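Local coordinates for protein probable benzoylformate decarboxylase (Rhodococcus jostii, PDB 7ORX) that binds thiamine diphosphate together with a sodium ion and belongs to the family of thiamine diphosphate-dependent enzymes, at residues A444-N458 against A513-T526. Numbering follows the deposited sequence.
With NA (sodium ion), chain J; TPP (thiamine diphosphate), chain I.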
# COMPACT_ATOMS: atom_id res chain seq x y z
N ALA C 444 5.01 -33.72 12.89
CA ALA C 444 5.87 -34.90 12.64
C ALA C 444 5.33 -36.12 13.39
O ALA C 444 5.34 -37.25 12.83
CB ALA C 444 7.27 -34.55 13.06
N ALA C 445 4.90 -35.91 14.63
CA ALA C 445 4.38 -37.01 15.46
C ALA C 445 3.09 -37.53 14.86
O ALA C 445 3.05 -38.72 14.55
CB ALA C 445 4.16 -36.55 16.89
N GLN C 446 2.08 -36.66 14.72
CA GLN C 446 0.76 -36.98 14.11
C GLN C 446 0.93 -37.71 12.78
O GLN C 446 0.23 -38.65 12.59
CB GLN C 446 -0.06 -35.72 13.82
CG GLN C 446 -0.66 -35.11 15.07
CD GLN C 446 -1.50 -36.12 15.82
OE1 GLN C 446 -2.53 -36.58 15.32
NE2 GLN C 446 -1.07 -36.47 17.02
N TYR C 447 1.77 -37.24 11.86
CA TYR C 447 1.75 -37.75 10.46
C TYR C 447 2.88 -38.76 10.30
O TYR C 447 3.09 -39.17 9.16
CB TYR C 447 1.80 -36.61 9.44
CG TYR C 447 0.58 -35.74 9.50
CD1 TYR C 447 -0.64 -36.18 9.05
CD2 TYR C 447 0.64 -34.48 10.04
CE1 TYR C 447 -1.77 -35.38 9.11
CE2 TYR C 447 -0.48 -33.67 10.14
CZ TYR C 447 -1.69 -34.13 9.69
OH TYR C 447 -2.79 -33.33 9.82
N LYS C 448 3.58 -39.11 11.39
CA LYS C 448 4.57 -40.21 11.42
C LYS C 448 5.66 -39.94 10.39
O LYS C 448 5.96 -40.82 9.59
CB LYS C 448 3.87 -41.55 11.16
CG LYS C 448 3.76 -42.49 12.35
CD LYS C 448 4.54 -43.78 12.11
CE LYS C 448 4.47 -44.77 13.27
NZ LYS C 448 5.21 -46.02 12.97
N ILE C 449 6.26 -38.76 10.48
CA ILE C 449 7.25 -38.25 9.50
C ILE C 449 8.63 -38.44 10.09
O ILE C 449 9.01 -37.75 11.05
CB ILE C 449 6.95 -36.77 9.22
CG1 ILE C 449 5.52 -36.59 8.71
CG2 ILE C 449 8.00 -36.18 8.28
CD1 ILE C 449 5.11 -35.17 8.55
N PRO C 450 9.43 -39.38 9.54
CA PRO C 450 10.65 -39.85 10.21
C PRO C 450 11.84 -38.89 10.12
O PRO C 450 12.89 -39.34 9.77
CB PRO C 450 11.01 -41.11 9.39
CG PRO C 450 10.49 -40.77 8.00
CD PRO C 450 9.17 -40.06 8.27
N VAL C 451 11.64 -37.59 10.39
CA VAL C 451 12.74 -36.59 10.47
C VAL C 451 13.64 -36.95 11.64
O VAL C 451 13.11 -37.32 12.72
CB VAL C 451 12.30 -35.16 10.79
CG1 VAL C 451 12.76 -34.22 9.73
CG2 VAL C 451 10.84 -35.01 11.13
N VAL C 452 14.91 -36.60 11.51
CA VAL C 452 15.81 -36.49 12.68
C VAL C 452 16.11 -35.01 12.94
O VAL C 452 16.63 -34.35 12.03
CB VAL C 452 17.08 -37.29 12.39
CG1 VAL C 452 18.06 -37.19 13.56
CG2 VAL C 452 16.71 -38.73 12.00
N ILE C 453 15.79 -34.54 14.14
CA ILE C 453 16.03 -33.14 14.59
C ILE C 453 17.17 -33.15 15.62
O ILE C 453 17.01 -33.76 16.68
CB ILE C 453 14.73 -32.56 15.15
CG1 ILE C 453 13.61 -32.57 14.11
CG2 ILE C 453 14.93 -31.16 15.68
CD1 ILE C 453 13.88 -31.71 12.91
N ILE C 454 18.27 -32.47 15.33
CA ILE C 454 19.40 -32.28 16.27
C ILE C 454 19.37 -30.84 16.73
O ILE C 454 19.60 -29.95 15.91
CB ILE C 454 20.72 -32.63 15.59
CG1 ILE C 454 20.72 -34.10 15.15
CG2 ILE C 454 21.87 -32.30 16.50
CD1 ILE C 454 21.91 -34.46 14.27
N ILE C 455 19.04 -30.61 17.99
CA ILE C 455 19.10 -29.27 18.63
C ILE C 455 20.55 -29.09 19.07
O ILE C 455 20.98 -29.88 19.85
CB ILE C 455 18.14 -29.19 19.82
CG1 ILE C 455 16.69 -29.52 19.46
CG2 ILE C 455 18.25 -27.84 20.47
CD1 ILE C 455 16.16 -28.75 18.30
N LEU C 456 21.28 -28.11 18.55
CA LEU C 456 22.60 -27.73 19.06
C LEU C 456 22.33 -26.72 20.15
O LEU C 456 21.99 -25.59 19.80
CB LEU C 456 23.45 -27.11 17.97
CG LEU C 456 24.03 -28.09 16.96
CD1 LEU C 456 22.97 -28.55 16.00
CD2 LEU C 456 25.11 -27.45 16.13
N ASN C 457 22.40 -27.15 21.40
CA ASN C 457 22.03 -26.34 22.58
C ASN C 457 23.30 -25.78 23.23
O ASN C 457 23.93 -26.53 24.01
CB ASN C 457 21.25 -27.17 23.60
CG ASN C 457 20.85 -26.35 24.81
OD1 ASN C 457 21.34 -25.24 25.01
ND2 ASN C 457 19.93 -26.87 25.61
N ASN C 458 23.62 -24.51 22.99
CA ASN C 458 24.75 -23.83 23.65
C ASN C 458 24.24 -22.81 24.69
O ASN C 458 25.05 -22.04 25.21
CB ASN C 458 25.78 -23.32 22.64
CG ASN C 458 25.30 -22.35 21.61
OD1 ASN C 458 24.19 -21.84 21.70
ND2 ASN C 458 26.15 -22.11 20.62
N ALA C 513 18.38 -43.06 15.95
CA ALA C 513 17.48 -42.07 15.28
C ALA C 513 17.38 -42.35 13.78
O ALA C 513 16.28 -42.27 13.30
CB ALA C 513 17.96 -40.66 15.51
N LEU C 514 18.46 -42.66 13.07
CA LEU C 514 18.41 -42.91 11.60
C LEU C 514 17.62 -44.19 11.32
O LEU C 514 17.03 -44.27 10.24
CB LEU C 514 19.81 -43.03 11.01
CG LEU C 514 20.65 -41.76 11.02
CD1 LEU C 514 22.09 -42.05 10.67
CD2 LEU C 514 20.11 -40.74 10.04
N ALA C 515 17.61 -45.17 12.24
CA ALA C 515 16.87 -46.43 12.03
C ALA C 515 15.36 -46.25 12.28
O ALA C 515 14.62 -47.12 11.86
CB ALA C 515 17.40 -47.49 12.94
N ALA C 516 14.94 -45.19 12.97
CA ALA C 516 13.56 -45.03 13.50
C ALA C 516 12.56 -44.80 12.37
O ALA C 516 12.92 -44.23 11.31
CB ALA C 516 13.52 -43.87 14.47
N ASP C 517 11.31 -45.23 12.59
CA ASP C 517 10.15 -45.05 11.68
C ASP C 517 9.37 -43.83 12.16
O ASP C 517 8.21 -43.69 11.80
CB ASP C 517 9.18 -46.24 11.74
CG ASP C 517 9.71 -47.60 11.25
OD1 ASP C 517 10.34 -47.63 10.18
OD2 ASP C 517 9.47 -48.63 11.93
N ALA C 518 9.93 -43.03 13.05
CA ALA C 518 9.21 -41.93 13.73
C ALA C 518 10.14 -40.74 13.89
O ALA C 518 11.37 -40.89 13.93
CB ALA C 518 8.64 -42.38 15.07
N PRO C 519 9.59 -39.51 13.99
CA PRO C 519 10.38 -38.35 14.37
C PRO C 519 11.14 -38.69 15.65
O PRO C 519 10.59 -39.34 16.54
CB PRO C 519 9.38 -37.23 14.62
CG PRO C 519 8.08 -37.94 14.77
CD PRO C 519 8.17 -39.16 13.86
N THR C 520 12.39 -38.25 15.68
CA THR C 520 13.35 -38.37 16.82
C THR C 520 14.07 -37.04 16.97
O THR C 520 14.38 -36.41 15.94
CB THR C 520 14.37 -39.47 16.55
OG1 THR C 520 14.75 -39.35 15.17
CG2 THR C 520 13.77 -40.84 16.77
N LEU C 521 14.28 -36.62 18.20
CA LEU C 521 15.01 -35.39 18.54
C LEU C 521 16.20 -35.77 19.39
O LEU C 521 15.99 -36.46 20.40
CB LEU C 521 14.09 -34.47 19.34
CG LEU C 521 14.73 -33.15 19.72
CD1 LEU C 521 13.76 -32.00 19.51
CD2 LEU C 521 15.25 -33.19 21.14
N ILE C 522 17.38 -35.31 19.03
CA ILE C 522 18.59 -35.43 19.89
C ILE C 522 18.96 -34.03 20.34
O ILE C 522 19.22 -33.22 19.50
CB ILE C 522 19.73 -36.05 19.08
CG1 ILE C 522 19.40 -37.47 18.67
CG2 ILE C 522 21.02 -35.98 19.84
CD1 ILE C 522 20.17 -37.92 17.45
N GLU C 523 19.00 -33.76 21.65
CA GLU C 523 19.48 -32.47 22.18
C GLU C 523 20.95 -32.66 22.46
O GLU C 523 21.25 -33.45 23.30
CB GLU C 523 18.70 -32.07 23.42
CG GLU C 523 19.19 -30.76 24.00
CD GLU C 523 18.58 -30.39 25.36
OE1 GLU C 523 17.60 -31.05 25.79
OE2 GLU C 523 19.08 -29.43 26.02
N VAL C 524 21.84 -32.06 21.70
CA VAL C 524 23.30 -32.12 21.92
C VAL C 524 23.66 -30.90 22.73
O VAL C 524 23.28 -29.83 22.32
CB VAL C 524 24.08 -32.09 20.59
CG1 VAL C 524 25.57 -32.09 20.83
CG2 VAL C 524 23.68 -33.24 19.69
N ARG C 525 24.38 -31.06 23.83
CA ARG C 525 24.99 -29.94 24.56
C ARG C 525 26.25 -29.55 23.79
O ARG C 525 27.13 -30.41 23.59
CB ARG C 525 25.28 -30.33 26.01
CG ARG C 525 25.42 -29.14 26.93
CD ARG C 525 26.85 -28.96 27.39
NE ARG C 525 27.10 -29.60 28.69
CZ ARG C 525 27.19 -28.98 29.88
NH1 ARG C 525 27.02 -27.67 29.97
NH2 ARG C 525 27.45 -29.68 30.98
N THR C 526 26.33 -28.29 23.34
CA THR C 526 27.45 -27.76 22.52
C THR C 526 28.16 -26.64 23.27
O THR C 526 27.57 -26.10 24.25
CB THR C 526 26.97 -27.25 21.15
OG1 THR C 526 26.00 -26.22 21.37
CG2 THR C 526 26.39 -28.35 20.28
NA NA J . 22.42 -21.21 20.75
N1' TPP I . 14.13 -13.20 15.22
C2' TPP I . 13.94 -13.82 14.05
CM2 TPP I . 12.55 -14.23 13.68
N3' TPP I . 14.91 -14.10 13.17
C4' TPP I . 16.16 -13.73 13.49
N4' TPP I . 17.11 -14.01 12.59
C5' TPP I . 16.46 -13.08 14.71
C6' TPP I . 15.38 -12.83 15.53
C7' TPP I . 17.87 -12.67 15.11
N3 TPP I . 18.78 -13.81 15.38
C2 TPP I . 19.78 -14.13 14.55
S1 TPP I . 20.74 -15.44 15.13
C5 TPP I . 19.72 -15.52 16.54
C4 TPP I . 18.68 -14.65 16.49
CM4 TPP I . 17.58 -14.54 17.50
C6 TPP I . 20.07 -16.45 17.67
C7 TPP I . 19.57 -17.85 17.47
O7 TPP I . 20.72 -18.71 17.60
PA TPP I . 20.56 -20.28 17.88
O1A TPP I . 19.48 -21.01 17.16
O2A TPP I . 20.52 -20.37 19.37
O3A TPP I . 21.98 -20.70 17.28
PB TPP I . 23.47 -20.22 17.72
O1B TPP I . 24.48 -20.96 16.86
O2B TPP I . 23.53 -18.72 17.54
O3B TPP I . 23.56 -20.62 19.18
O HOH W 1 22.86 -23.24 19.61
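Asn457 and Glu523 meet on one face of the strand pair: Asn457 ND2 donates to Glu523 OE2 over 2.7 Å, reaching the oxygen on its anti side, with amide and carboxylate planes only 14° apart. The Asn457 amide is set by CG standing opposite the backbone N (chi1 -179°), while Glu523 reaches it through an extended chain. Seven backbone hydrogen bonds join the parallel strands 452-457 and 520-525 and the residues flanking them, from Thr520 N to Val451 O (3.2 Å) through to Thr526 N to Asn457 O (3.1 Å); in the last, the donor sits above the carbonyl plane. On the face of Asn457 and Glu523, Leu521 CD1 packs on Ile455 CG1 at 3.8 Å and also touches Ile453 CG2. The other face pairs Ile454 CG2 with Val524 CG2 (3.8 Å), side by side, and sets Val452 CG1 over Ala513 CB at 4.0 Å. These strands are neighbours inside the parallel six-stranded sheet of the C-terminal thiamine diphosphate-binding domain, where strand 425-430 flanks 452-457 and helix 358-368 packs on Ile454, Leu456 and Val524. Before the strands, the Pro519 ring lies against helix 440-447 at Ala444, its CB 3.8 Å from Ala444 CB. Beyond them, Asn458 joins Asp431 and Thr460 around the sodium ion, which the diphosphate also binds; a water on that ion donates to Leu456 O.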